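Local structure of CIR protein (Plasmodium chabaudi chabaudi, 6ZYV) at residues K9-D14 with E71-D76; I15-D20 with V31-T36; L93-I98 with N112-H117; N187-Y192 with N217-L222; Q193-L196 with N200-T203. The protein is of unknown function but belongs to the Plasmodium-interspersed repeat family of variant antigens and is probably associated with infected red blood cells. The protein carries 5 engineered substitutions. All blocks are in the same frame, centred on the assembly; numbering follows the deposited sequence.

Interaction 1: K9-D14 with E71-D76; sequences KYVCKD and EHICDD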
# COMPACT_ATOMS: atom_id res chain seq x y z
N LYS A 9 -0.55 -0.92 11.17
CA LYS A 9 0.04 0.11 12.02
C LYS A 9 1.36 0.63 11.38
O LYS A 9 1.54 1.84 11.25
CB LYS A 9 0.31 -0.49 13.41
CG LYS A 9 1.00 0.44 14.39
CD LYS A 9 1.23 -0.27 15.72
CE LYS A 9 1.85 0.64 16.77
NZ LYS A 9 2.24 -0.12 17.99
N TYR A 10 2.16 -0.29 10.84
CA TYR A 10 3.44 0.03 10.21
C TYR A 10 3.30 0.31 8.73
O TYR A 10 3.92 1.25 8.26
CB TYR A 10 4.47 -1.09 10.46
CG TYR A 10 4.68 -1.33 11.92
CD1 TYR A 10 5.23 -0.35 12.73
CD2 TYR A 10 4.23 -2.51 12.53
CE1 TYR A 10 5.41 -0.57 14.10
CE2 TYR A 10 4.35 -2.71 13.89
CZ TYR A 10 4.96 -1.75 14.67
OH TYR A 10 5.09 -1.98 16.03
N VAL A 11 2.48 -0.46 8.00
CA VAL A 11 2.26 -0.26 6.56
C VAL A 11 1.75 1.15 6.28
O VAL A 11 2.30 1.83 5.41
CB VAL A 11 1.31 -1.35 6.02
CG1 VAL A 11 0.85 -1.05 4.60
CG2 VAL A 11 1.97 -2.72 6.11
N CYS A 12 0.75 1.61 7.06
CA CYS A 12 0.15 2.95 6.93
C CYS A 12 1.17 4.05 7.21
O CYS A 12 1.20 5.08 6.53
CB CYS A 12 -1.09 3.08 7.80
SG CYS A 12 -2.48 2.03 7.29
N LYS A 13 2.03 3.82 8.19
CA LYS A 13 3.08 4.75 8.58
C LYS A 13 4.13 4.84 7.47
O LYS A 13 4.52 5.93 7.09
CB LYS A 13 3.72 4.22 9.88
CG LYS A 13 4.31 5.24 10.82
CD LYS A 13 4.06 4.78 12.26
CE LYS A 13 5.19 5.02 13.22
NZ LYS A 13 4.84 4.50 14.58
N ASP A 14 4.57 3.69 6.94
CA ASP A 14 5.60 3.66 5.90
C ASP A 14 5.13 4.28 4.61
O ASP A 14 5.88 5.04 4.00
CB ASP A 14 6.11 2.22 5.66
CG ASP A 14 6.75 1.59 6.88
OD1 ASP A 14 7.21 2.34 7.76
OD2 ASP A 14 6.75 0.34 6.97
N GLU A 71 9.16 -5.87 4.90
CA GLU A 71 9.80 -7.13 5.30
C GLU A 71 10.29 -7.05 6.78
O GLU A 71 10.29 -8.06 7.48
CB GLU A 71 10.97 -7.44 4.35
CG GLU A 71 11.70 -8.74 4.64
CD GLU A 71 13.01 -8.97 3.90
OE1 GLU A 71 13.70 -7.98 3.56
OE2 GLU A 71 13.35 -10.15 3.68
N HIS A 72 10.64 -5.85 7.28
CA HIS A 72 11.07 -5.68 8.67
C HIS A 72 9.97 -6.01 9.68
O HIS A 72 10.27 -6.24 10.84
CB HIS A 72 11.52 -4.24 8.95
CG HIS A 72 12.72 -3.81 8.18
ND1 HIS A 72 13.76 -4.68 7.92
CD2 HIS A 72 13.03 -2.58 7.70
CE1 HIS A 72 14.67 -3.96 7.28
NE2 HIS A 72 14.26 -2.70 7.11
N ILE A 73 8.68 -5.97 9.24
CA ILE A 73 7.55 -6.31 10.09
C ILE A 73 7.60 -7.81 10.45
O ILE A 73 7.23 -8.18 11.56
CB ILE A 73 6.20 -5.90 9.44
CG1 ILE A 73 6.23 -4.41 8.99
CG2 ILE A 73 5.04 -6.14 10.42
CD1 ILE A 73 4.98 -3.98 8.14
N CYS A 74 8.12 -8.65 9.56
CA CYS A 74 8.29 -10.07 9.82
C CYS A 74 9.37 -10.28 10.88
O CYS A 74 10.33 -9.48 10.96
CB CYS A 74 8.64 -10.80 8.53
SG CYS A 74 7.48 -10.52 7.17
N ASP A 75 9.27 -11.36 11.67
CA ASP A 75 10.30 -11.68 12.64
C ASP A 75 11.57 -12.08 11.92
O ASP A 75 11.50 -12.83 10.95
CB ASP A 75 9.85 -12.77 13.62
CG ASP A 75 8.86 -12.24 14.64
OD1 ASP A 75 8.94 -11.02 15.00
OD2 ASP A 75 8.00 -13.03 15.10
N ASP A 76 12.72 -11.48 12.34
CA ASP A 76 14.04 -11.63 11.76
C ASP A 76 14.08 -11.34 10.27
O ASP A 76 14.91 -11.92 9.58
CB ASP A 76 14.60 -13.03 12.05
CG ASP A 76 14.71 -13.38 13.52
OD1 ASP A 76 14.53 -12.48 14.36
OD2 ASP A 76 14.99 -14.55 13.82
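Y10, which meets I73 through its side chain, gives its backbone O to D14 N at 2.8 Å, the shortest polar bond here and an ordinary i to i+4 link of helix 8-20. On the other side, I73 is held by a type I turn from E71 to C74, in which C74 N lies 3.1 Å from E71 O. No hydrogen bond joins the two segments; what passes between them is carbon against carbon. I73 CD1 is the tip that does most of the touching, 3.7 Å from Y10 CB and 3.8 Å from V11 CG2, so it ends beside two consecutive residues of the helix. CG1 follows behind, 4.0 Å from Y10 CB. With chi2 at 172° the CG1-CD1 arm is extended, which carries CD1 out to the helix. The V11 and I73 side chains meet at about a right angle, while I73 CG2 lies obliquely to the Y10 ring. Y87 of helix 81-101 also touches I73, and V11 packs on F70 and Y90. Disulfides C12-C165 and C74-C79 fix each segment to another part of the chain, not to each other. With 133 Å² buried in all and the Y10 residue largely exposed, the contact depends on dispersion and exclusion of water at one isoleucine, and has little directional chemistry of its own.

Interaction 2: I15-D20 with V31-T36; sequences IKKIDD and VCSDDT
D20, in the last turn of helix 8-20, meets the returning loop where the packing is tightest. Its CB lies 3.3 Å from V31 O, and its own backbone O is 3.7 Å from C32 CB. The CA atoms of D20 and C32 are only 4.9 Å apart. This closeness is not a backbone pairing, however: D20 O and C32 N come close, but the angle is too poor for a hydrogen bond. The disulfide from C32 to C21 ties the loop to the residue just after the helix, consistent with the short approach. The D20 carboxylate is held from within the helix, where K16 NZ makes a salt bridge to OD1 at 3.0 Å, its individual hydrogen bonds weak; T29 OG1 is a second, weak partner of D20 OD1. Toward S33 the contact loosens. K17 CG comes no nearer than 4.5 Å to S33 OG, and a water takes up the connection, donating to K17 O at 2.8 Å and standing 2.7 Å from S33 OG. Beyond it the loop orders itself through an Asx turn: D34 OD1 accepts from T36 N, which sits well above the carboxylate plane (71° out of it), and from T36 OG1 at 2.8 Å on the syn side, both from the same face. Between 15-20 and 31-36, then, the link is the disulfide next door, one bridging water and van der Waals touch, with no direct hydrogen bond.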
# COMPACT_ATOMS: atom_id res chain seq x y z
N ILE A 15 3.87 4.02 4.21
CA ILE A 15 3.34 4.61 2.98
C ILE A 15 3.29 6.13 3.11
O ILE A 15 3.77 6.83 2.21
CB ILE A 15 1.96 3.99 2.58
CG1 ILE A 15 2.13 2.54 2.11
CG2 ILE A 15 1.29 4.83 1.51
CD1 ILE A 15 0.85 1.79 1.82
N LYS A 16 2.82 6.64 4.26
CA LYS A 16 2.80 8.10 4.46
C LYS A 16 4.21 8.71 4.36
O LYS A 16 4.41 9.75 3.71
CB LYS A 16 2.12 8.51 5.77
CG LYS A 16 2.08 10.04 5.95
CD LYS A 16 0.67 10.63 5.91
CE LYS A 16 0.58 12.10 6.26
NZ LYS A 16 1.31 12.93 5.26
N LYS A 17 5.20 8.04 4.97
CA LYS A 17 6.60 8.48 4.94
C LYS A 17 7.12 8.59 3.49
O LYS A 17 7.60 9.66 3.09
CB LYS A 17 7.49 7.53 5.78
CG LYS A 17 8.17 8.18 6.97
CD LYS A 17 8.79 7.15 7.95
CE LYS A 17 7.79 6.17 8.56
NZ LYS A 17 8.43 4.96 9.18
N ILE A 18 6.93 7.53 2.67
CA ILE A 18 7.40 7.58 1.29
C ILE A 18 6.59 8.57 0.44
O ILE A 18 7.17 9.25 -0.41
CB ILE A 18 7.52 6.18 0.62
CG1 ILE A 18 8.38 6.25 -0.65
CG2 ILE A 18 6.17 5.54 0.33
CD1 ILE A 18 9.75 6.91 -0.44
N ASP A 19 5.28 8.73 0.69
CA ASP A 19 4.46 9.69 -0.03
C ASP A 19 5.01 11.12 0.11
O ASP A 19 5.23 11.79 -0.91
CB ASP A 19 3.00 9.66 0.47
CG ASP A 19 2.08 8.73 -0.29
OD1 ASP A 19 2.46 8.30 -1.39
OD2 ASP A 19 0.98 8.42 0.24
N ASP A 20 5.24 11.58 1.34
CA ASP A 20 5.76 12.92 1.56
C ASP A 20 7.13 13.14 0.92
O ASP A 20 7.44 14.27 0.53
CB ASP A 20 5.80 13.23 3.07
CG ASP A 20 4.45 13.04 3.77
OD1 ASP A 20 3.41 13.09 3.08
OD2 ASP A 20 4.45 12.82 5.00
N VAL A 31 5.59 17.48 2.71
CA VAL A 31 7.02 17.81 2.75
C VAL A 31 7.83 16.62 3.24
O VAL A 31 7.43 15.92 4.17
CB VAL A 31 7.30 19.08 3.59
CG1 VAL A 31 8.76 19.51 3.47
CG2 VAL A 31 6.40 20.22 3.16
N CYS A 32 8.97 16.38 2.60
CA CYS A 32 9.85 15.28 2.92
C CYS A 32 10.55 15.44 4.26
O CYS A 32 11.37 16.34 4.43
CB CYS A 32 10.85 15.05 1.79
SG CYS A 32 11.95 13.64 2.06
N SER A 33 10.25 14.53 5.19
CA SER A 33 10.84 14.50 6.53
C SER A 33 12.34 14.13 6.53
O SER A 33 13.04 14.40 7.50
CB SER A 33 10.08 13.52 7.40
OG SER A 33 10.11 12.22 6.83
N ASP A 34 12.84 13.51 5.46
CA ASP A 34 14.24 13.12 5.36
C ASP A 34 14.61 13.03 3.88
O ASP A 34 14.17 12.11 3.19
CB ASP A 34 14.47 11.78 6.08
CG ASP A 34 15.89 11.22 5.99
OD1 ASP A 34 16.81 12.00 5.72
OD2 ASP A 34 16.05 10.00 6.18
N ASP A 35 15.44 13.96 3.39
CA ASP A 35 15.86 14.00 1.99
C ASP A 35 16.68 12.79 1.54
O ASP A 35 16.79 12.56 0.34
CB ASP A 35 16.64 15.29 1.70
CG ASP A 35 15.80 16.54 1.80
OD1 ASP A 35 14.55 16.44 1.70
OD2 ASP A 35 16.39 17.63 1.96
N THR A 36 17.25 12.04 2.48
CA THR A 36 18.05 10.87 2.14
C THR A 36 17.33 9.53 2.33
O THR A 36 17.94 8.50 2.08
CB THR A 36 19.37 10.92 2.93
OG1 THR A 36 19.07 10.97 4.33
CG2 THR A 36 20.23 12.12 2.55
O HOH W 1 8.55 11.73 4.64

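Interaction 3: L93-I98 with N112-H117; sequences LWLSYI and NFYTNH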
# COMPACT_ATOMS: atom_id res chain seq x y z
N LEU A 93 -0.22 -1.95 -4.67
CA LEU A 93 -1.41 -1.12 -4.59
C LEU A 93 -0.96 0.34 -4.53
O LEU A 93 -1.51 1.18 -5.24
CB LEU A 93 -2.25 -1.47 -3.33
CG LEU A 93 -3.48 -0.60 -3.09
CD1 LEU A 93 -4.47 -0.73 -4.27
CD2 LEU A 93 -4.14 -0.95 -1.72
N TRP A 94 0.09 0.65 -3.73
CA TRP A 94 0.63 2.00 -3.63
C TRP A 94 1.21 2.41 -4.98
O TRP A 94 0.98 3.53 -5.44
CB TRP A 94 1.72 2.08 -2.54
CG TRP A 94 2.45 3.40 -2.51
CD1 TRP A 94 2.01 4.57 -1.95
CD2 TRP A 94 3.72 3.69 -3.12
NE1 TRP A 94 2.95 5.55 -2.14
CE2 TRP A 94 4.02 5.03 -2.84
CE3 TRP A 94 4.68 2.93 -3.82
CZ2 TRP A 94 5.23 5.64 -3.27
CZ3 TRP A 94 5.84 3.53 -4.27
CH2 TRP A 94 6.11 4.87 -4.00
N LEU A 95 1.94 1.49 -5.64
CA LEU A 95 2.54 1.75 -6.94
C LEU A 95 1.47 2.07 -7.98
O LEU A 95 1.65 3.00 -8.77
CB LEU A 95 3.42 0.56 -7.35
CG LEU A 95 4.21 0.75 -8.65
CD1 LEU A 95 5.10 1.99 -8.59
CD2 LEU A 95 5.02 -0.51 -8.98
N SER A 96 0.32 1.36 -7.95
CA SER A 96 -0.81 1.61 -8.86
C SER A 96 -1.37 2.99 -8.64
O SER A 96 -1.68 3.69 -9.59
CB SER A 96 -1.91 0.58 -8.64
OG SER A 96 -1.36 -0.70 -8.85
N TYR A 97 -1.50 3.40 -7.37
CA TYR A 97 -1.97 4.72 -7.00
C TYR A 97 -1.01 5.80 -7.58
O TYR A 97 -1.48 6.75 -8.18
CB TYR A 97 -2.14 4.83 -5.46
CG TYR A 97 -1.91 6.22 -4.91
CD1 TYR A 97 -2.87 7.21 -5.04
CD2 TYR A 97 -0.70 6.56 -4.32
CE1 TYR A 97 -2.65 8.49 -4.57
CE2 TYR A 97 -0.44 7.85 -3.88
CZ TYR A 97 -1.42 8.82 -3.99
OH TYR A 97 -1.19 10.10 -3.54
N ILE A 98 0.31 5.63 -7.40
CA ILE A 98 1.31 6.58 -7.90
C ILE A 98 1.25 6.70 -9.42
O ILE A 98 1.20 7.81 -9.95
CB ILE A 98 2.73 6.17 -7.43
CG1 ILE A 98 2.85 6.29 -5.91
CG2 ILE A 98 3.85 6.97 -8.17
CD1 ILE A 98 2.68 7.68 -5.38
N ASN A 112 4.83 -2.72 -17.43
CA ASN A 112 5.95 -2.11 -18.13
C ASN A 112 6.87 -1.33 -17.17
O ASN A 112 8.09 -1.50 -17.23
CB ASN A 112 5.44 -1.23 -19.27
CG ASN A 112 6.53 -0.56 -20.06
OD1 ASN A 112 6.85 0.62 -19.84
ND2 ASN A 112 7.17 -1.31 -20.96
N PHE A 113 6.31 -0.50 -16.29
CA PHE A 113 7.06 0.24 -15.29
C PHE A 113 7.83 -0.71 -14.36
O PHE A 113 8.98 -0.44 -14.04
CB PHE A 113 6.14 1.17 -14.46
CG PHE A 113 6.88 2.07 -13.49
CD1 PHE A 113 7.21 1.62 -12.22
CD2 PHE A 113 7.27 3.34 -13.87
CE1 PHE A 113 7.95 2.42 -11.37
CE2 PHE A 113 8.00 4.14 -13.00
CZ PHE A 113 8.36 3.67 -11.77
N TYR A 114 7.21 -1.81 -13.91
CA TYR A 114 7.88 -2.76 -13.02
C TYR A 114 9.12 -3.37 -13.68
O TYR A 114 10.19 -3.38 -13.08
CB TYR A 114 6.92 -3.89 -12.58
CG TYR A 114 7.28 -4.48 -11.23
CD1 TYR A 114 8.24 -5.48 -11.11
CD2 TYR A 114 6.66 -4.04 -10.07
CE1 TYR A 114 8.56 -6.03 -9.88
CE2 TYR A 114 6.98 -4.59 -8.83
CZ TYR A 114 7.95 -5.56 -8.73
OH TYR A 114 8.24 -6.08 -7.49
N THR A 115 8.97 -3.88 -14.91
CA THR A 115 10.08 -4.50 -15.63
C THR A 115 11.16 -3.49 -16.01
O THR A 115 12.35 -3.78 -15.87
CB THR A 115 9.53 -5.20 -16.90
OG1 THR A 115 8.62 -6.27 -16.57
CG2 THR A 115 10.61 -5.68 -17.84
N ASN A 116 10.77 -2.31 -16.49
CA ASN A 116 11.74 -1.32 -16.95
C ASN A 116 12.30 -0.37 -15.90
O ASN A 116 13.29 0.30 -16.21
CB ASN A 116 11.16 -0.49 -18.10
CG ASN A 116 10.88 -1.30 -19.34
OD1 ASN A 116 9.83 -1.15 -19.97
ND2 ASN A 116 11.80 -2.18 -19.71
N HIS A 117 11.70 -0.25 -14.72
CA HIS A 117 12.19 0.67 -13.70
C HIS A 117 12.43 0.07 -12.34
O HIS A 117 13.22 0.62 -11.58
CB HIS A 117 11.30 1.89 -13.56
CG HIS A 117 11.21 2.71 -14.81
ND1 HIS A 117 12.25 3.55 -15.21
CD2 HIS A 117 10.24 2.74 -15.75
CE1 HIS A 117 11.86 4.07 -16.36
NE2 HIS A 117 10.65 3.62 -16.72
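L95 reaches from helix 81-101 toward F113 and Y114 of helix 110-118. CB already heads for the second helix, and chi1 of -175° sets CG opposite the backbone N, carrying the branch point straight outward. At CG the chain forks, and each methyl finds a different aromatic ring. CD1 stops 4.0 Å from F113 CE1; CD2 stops at an equal 4.0 Å from Y114 CD2. Neither approach can be assigned to a ring face or edge, but the side-chain axes differ: L95 and Y114 meet at about a right angle, L95 and F113 more slantwise. The nearest CA atoms, those of L95 and Y114, remain 9.3 Å apart, a spacing filled by side chains. This is helix-helix packing in an all-helical fold, with the two segments steeply inclined to each other and all three touching residues buried. The F113 ring is backed from its own helix by H117 CB, 3.8 Å above the plane and over its centre; the helix widens into a pi-type turn at 114-117. F113 also touches N56 and I59 of helix 55-71. Y114 goes further inward: its ring meets that of F63 with planes at about 85°, V140 and I144 of helix 134-149 touch it, and the hydroxyl of this buried tyrosine is hydrogen-bonded to Y124 OH.

Interaction 4: N187-Y192 with N217-L222; sequences NFVDEY and NGYDNL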
# COMPACT_ATOMS: atom_id res chain seq x y z
N ASN A 187 -18.28 6.08 10.14
CA ASN A 187 -18.08 6.87 8.92
C ASN A 187 -17.36 6.02 7.85
O ASN A 187 -17.68 6.12 6.67
CB ASN A 187 -17.29 8.13 9.20
CG ASN A 187 -18.08 9.19 9.95
OD1 ASN A 187 -19.30 9.18 9.97
ND2 ASN A 187 -17.40 10.12 10.58
N PHE A 188 -16.38 5.22 8.27
CA PHE A 188 -15.62 4.35 7.38
C PHE A 188 -16.53 3.30 6.69
O PHE A 188 -16.45 3.15 5.48
CB PHE A 188 -14.47 3.68 8.15
CG PHE A 188 -13.73 2.64 7.32
CD1 PHE A 188 -12.82 3.03 6.34
CD2 PHE A 188 -14.00 1.29 7.47
CE1 PHE A 188 -12.19 2.08 5.54
CE2 PHE A 188 -13.39 0.35 6.66
CZ PHE A 188 -12.46 0.75 5.72
N VAL A 189 -17.37 2.58 7.45
CA VAL A 189 -18.25 1.57 6.88
C VAL A 189 -19.29 2.22 5.94
O VAL A 189 -19.60 1.65 4.89
CB VAL A 189 -18.89 0.60 7.92
CG1 VAL A 189 -17.82 -0.10 8.74
CG2 VAL A 189 -19.95 1.25 8.78
N ASP A 190 -19.76 3.44 6.26
CA ASP A 190 -20.70 4.15 5.39
C ASP A 190 -19.99 4.58 4.09
O ASP A 190 -20.56 4.47 3.02
CB ASP A 190 -21.28 5.39 6.09
CG ASP A 190 -22.27 5.09 7.20
OD1 ASP A 190 -22.69 3.92 7.34
OD2 ASP A 190 -22.64 6.03 7.94
N GLU A 191 -18.75 5.05 4.19
CA GLU A 191 -17.94 5.46 3.05
C GLU A 191 -17.64 4.25 2.14
O GLU A 191 -17.69 4.36 0.92
CB GLU A 191 -16.63 6.09 3.55
CG GLU A 191 -15.79 6.68 2.44
CD GLU A 191 -14.38 7.11 2.83
OE1 GLU A 191 -14.01 6.94 4.01
OE2 GLU A 191 -13.64 7.61 1.94
N TYR A 192 -17.36 3.10 2.75
CA TYR A 192 -17.10 1.88 2.01
C TYR A 192 -18.40 1.35 1.33
O TYR A 192 -18.37 0.94 0.17
CB TYR A 192 -16.49 0.84 2.94
CG TYR A 192 -16.27 -0.48 2.25
CD1 TYR A 192 -15.40 -0.59 1.17
CD2 TYR A 192 -16.97 -1.61 2.63
CE1 TYR A 192 -15.21 -1.79 0.51
CE2 TYR A 192 -16.78 -2.83 2.00
CZ TYR A 192 -15.89 -2.92 0.94
OH TYR A 192 -15.77 -4.10 0.26
N ASN A 217 -9.38 -7.46 6.56
CA ASN A 217 -8.46 -7.79 7.64
C ASN A 217 -8.04 -6.51 8.37
O ASN A 217 -8.00 -6.50 9.60
CB ASN A 217 -7.24 -8.56 7.15
CG ASN A 217 -7.57 -9.90 6.56
OD1 ASN A 217 -8.51 -10.58 6.96
ND2 ASN A 217 -6.80 -10.33 5.58
N GLY A 218 -7.78 -5.44 7.62
CA GLY A 218 -7.39 -4.16 8.19
C GLY A 218 -8.40 -3.54 9.14
O GLY A 218 -8.04 -3.07 10.21
N TYR A 219 -9.68 -3.56 8.75
CA TYR A 219 -10.77 -3.04 9.56
C TYR A 219 -10.99 -3.94 10.79
O TYR A 219 -11.10 -3.43 11.90
CB TYR A 219 -12.06 -2.93 8.73
CG TYR A 219 -13.24 -2.41 9.53
CD1 TYR A 219 -13.28 -1.10 9.98
CD2 TYR A 219 -14.28 -3.26 9.89
CE1 TYR A 219 -14.35 -0.63 10.73
CE2 TYR A 219 -15.35 -2.80 10.65
CZ TYR A 219 -15.37 -1.49 11.08
OH TYR A 219 -16.42 -1.04 11.86
N ASP A 220 -10.98 -5.27 10.62
CA ASP A 220 -11.14 -6.22 11.72
C ASP A 220 -10.05 -6.01 12.77
O ASP A 220 -10.35 -5.96 13.97
CB ASP A 220 -11.11 -7.67 11.22
CG ASP A 220 -12.39 -8.19 10.59
OD1 ASP A 220 -13.45 -7.50 10.71
OD2 ASP A 220 -12.35 -9.29 9.96
N ASN A 221 -8.80 -5.83 12.33
CA ASN A 221 -7.71 -5.62 13.27
C ASN A 221 -7.88 -4.27 13.97
O ASN A 221 -7.66 -4.18 15.18
CB ASN A 221 -6.34 -5.75 12.61
CG ASN A 221 -5.22 -5.44 13.60
OD1 ASN A 221 -4.85 -6.29 14.43
ND2 ASN A 221 -4.72 -4.18 13.59
N LEU A 222 -8.26 -3.23 13.22
CA LEU A 222 -8.43 -1.90 13.80
C LEU A 222 -9.45 -1.88 14.98
O LEU A 222 -9.13 -1.38 16.07
CB LEU A 222 -8.81 -0.90 12.69
CG LEU A 222 -8.86 0.61 12.99
CD1 LEU A 222 -10.24 1.04 13.52
CD2 LEU A 222 -7.70 1.09 13.87
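Helices 181-198 and 213-226 run antiparallel here and are joined by the disulfide C181-C226; F188 and V189 of the first meet Y219 of the second. The aromatic rings of F188 and Y219 have planes only 20° apart, yet their centroids are 5.4 Å from each other and the rings barely overlap. The closest atoms are F188 CD2 and Y219 CD1, 3.5 Å apart, and F188 CE2 lies 3.6 Å from the same tyrosine atom. The two side chains slide past one another in opposite directions, each with CG anti to its backbone N (chi1 174° in F188 and 179° in Y219), which sends both rings out into the space between the helices. Further along the tyrosine, V189 CG1 comes across at about a right angle, 3.7 Å from Y219 CZ and 3.5 Å from Y219 OH. The hydroxyl of this buried residue is satisfied by a hydrogen bond to P235 O, in the segment following helix 213-226. Helix 154-174 closes over F188 through I160, L164 and M167, while L237 and P238 of the C-terminal chain cover F188 and V189 respectively. No hydrogen bond joins the two segments. Aromatic and aliphatic side chains packed between antiparallel helices, with a disulfide across the pair, are the pattern of a disulfide-linked antiparallel helix pair in an all-helical domain.

Interaction 5: Q193-L196 with N200-T203; sequences QKFL and NVDT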
# COMPACT_ATOMS: atom_id res chain seq x y z
N GLN A 193 -19.55 1.42 2.03
CA GLN A 193 -20.84 1.01 1.46
C GLN A 193 -21.16 1.88 0.24
O GLN A 193 -21.60 1.36 -0.77
CB GLN A 193 -21.97 1.14 2.51
CG GLN A 193 -23.35 0.71 1.99
CD GLN A 193 -23.40 -0.77 1.67
OE1 GLN A 193 -23.51 -1.61 2.56
NE2 GLN A 193 -23.31 -1.12 0.39
N LYS A 194 -20.87 3.19 0.32
CA LYS A 194 -21.07 4.12 -0.78
C LYS A 194 -20.12 3.78 -1.94
O LYS A 194 -20.53 3.87 -3.09
CB LYS A 194 -20.88 5.57 -0.32
CG LYS A 194 -21.21 6.59 -1.39
CD LYS A 194 -21.39 8.01 -0.84
CE LYS A 194 -21.66 9.03 -1.92
NZ LYS A 194 -20.43 9.35 -2.68
N PHE A 195 -18.89 3.35 -1.65
CA PHE A 195 -17.94 2.94 -2.68
C PHE A 195 -18.50 1.71 -3.47
O PHE A 195 -18.39 1.67 -4.69
CB PHE A 195 -16.57 2.65 -2.04
CG PHE A 195 -15.65 1.77 -2.87
CD1 PHE A 195 -14.94 2.30 -3.93
CD2 PHE A 195 -15.53 0.42 -2.60
CE1 PHE A 195 -14.14 1.49 -4.72
CE2 PHE A 195 -14.74 -0.40 -3.39
CZ PHE A 195 -14.05 0.14 -4.43
N LEU A 196 -19.08 0.73 -2.76
CA LEU A 196 -19.64 -0.47 -3.39
C LEU A 196 -20.83 -0.11 -4.27
O LEU A 196 -20.93 -0.61 -5.40
CB LEU A 196 -20.06 -1.50 -2.33
CG LEU A 196 -18.94 -2.07 -1.44
CD1 LEU A 196 -19.49 -3.03 -0.36
CD2 LEU A 196 -17.88 -2.76 -2.29
N ASN A 200 -20.90 0.05 -8.44
CA ASN A 200 -21.56 -1.21 -8.82
C ASN A 200 -20.64 -2.42 -8.57
O ASN A 200 -20.45 -3.26 -9.45
CB ASN A 200 -21.99 -1.17 -10.29
CG ASN A 200 -23.14 -2.11 -10.59
OD1 ASN A 200 -23.95 -2.43 -9.72
ND2 ASN A 200 -23.22 -2.57 -11.81
N VAL A 201 -20.00 -2.45 -7.40
CA VAL A 201 -19.07 -3.51 -7.09
C VAL A 201 -19.80 -4.77 -6.72
O VAL A 201 -20.71 -4.77 -5.87
CB VAL A 201 -18.05 -3.08 -6.01
CG1 VAL A 201 -17.13 -4.24 -5.64
CG2 VAL A 201 -17.25 -1.84 -6.46
N ASP A 202 -19.45 -5.85 -7.42
CA ASP A 202 -19.93 -7.18 -7.13
C ASP A 202 -18.83 -7.73 -6.19
O ASP A 202 -17.73 -8.03 -6.64
CB ASP A 202 -20.00 -7.99 -8.43
CG ASP A 202 -20.41 -9.44 -8.29
OD1 ASP A 202 -20.65 -9.89 -7.15
OD2 ASP A 202 -20.51 -10.13 -9.33
N THR A 203 -19.12 -7.80 -4.87
CA THR A 203 -18.13 -8.29 -3.90
C THR A 203 -17.81 -9.79 -4.06
O THR A 203 -16.82 -10.25 -3.48
CB THR A 203 -18.56 -7.95 -2.48
OG1 THR A 203 -19.76 -8.67 -2.17
CG2 THR A 203 -18.77 -6.46 -2.28
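L196 and V201 are joined by a backbone hydrogen bond and by their side chains. The polar part is a single bond across the segments: V201 N donates to L196 O over 2.9 Å at a nearly straight 164°, lying in the carbonyl plane. N200 N also comes within 3.1 Å of L196 O, but at a poor angle, and does not bond to it; its partner is N197 O. With N200 at a positive phi of 53°, this pair of bonds defines a Schellman motif that ends helix 181-198, N200 being the C-prime residue. The apolar part follows from it. Turned back by the motif, V201 directs its side chain at the helix, with L196 CD2 3.7 Å from V201 CB and equally far from CG1. Such a hydrophobic contact between the residue after C-prime and the one five positions earlier is a standard companion of the Schellman bonds. L196 CD2 also lies 3.8 Å from T203 CG2, those side chains meeting at about a right angle, whereas F195 CE2 touches V201 CG2 more loosely at 4.2 Å. Polar groups at the edge bond to the C-terminal chain: N200 OD1 with K241 NZ, and T203 OG1 with T239 O. Y208 of the following helix 206-211 touches F195, L196, V201 and T203 alike. F195 packs between this tyrosine and K156, F157 and I160 of helix 154-174, while the turn itself lies against Y208 and I153.

In the fold
Interactions 1 and 2 share helix 8-20, using successive parts of it, with centres 16 Å apart. Interaction 3 joins this group through W94: D19 OD1 lies 2.9 Å from W94 NE1, probably a hydrogen bond, while I15 CG2 and I18 CG2 pack on the same indole. The second group, interactions 4 and 5, likewise shares one helix, 181-198, with centres 14 Å apart, and the turn of interaction 5 falls within the chain that interaction 4 spans. Between groups nothing touches; interactions 1 and 4 come within about 6 Å at nearest atoms, whereas the centres of interactions 2 and 5 lie 32 Å apart, on opposite sides of the chain's centre.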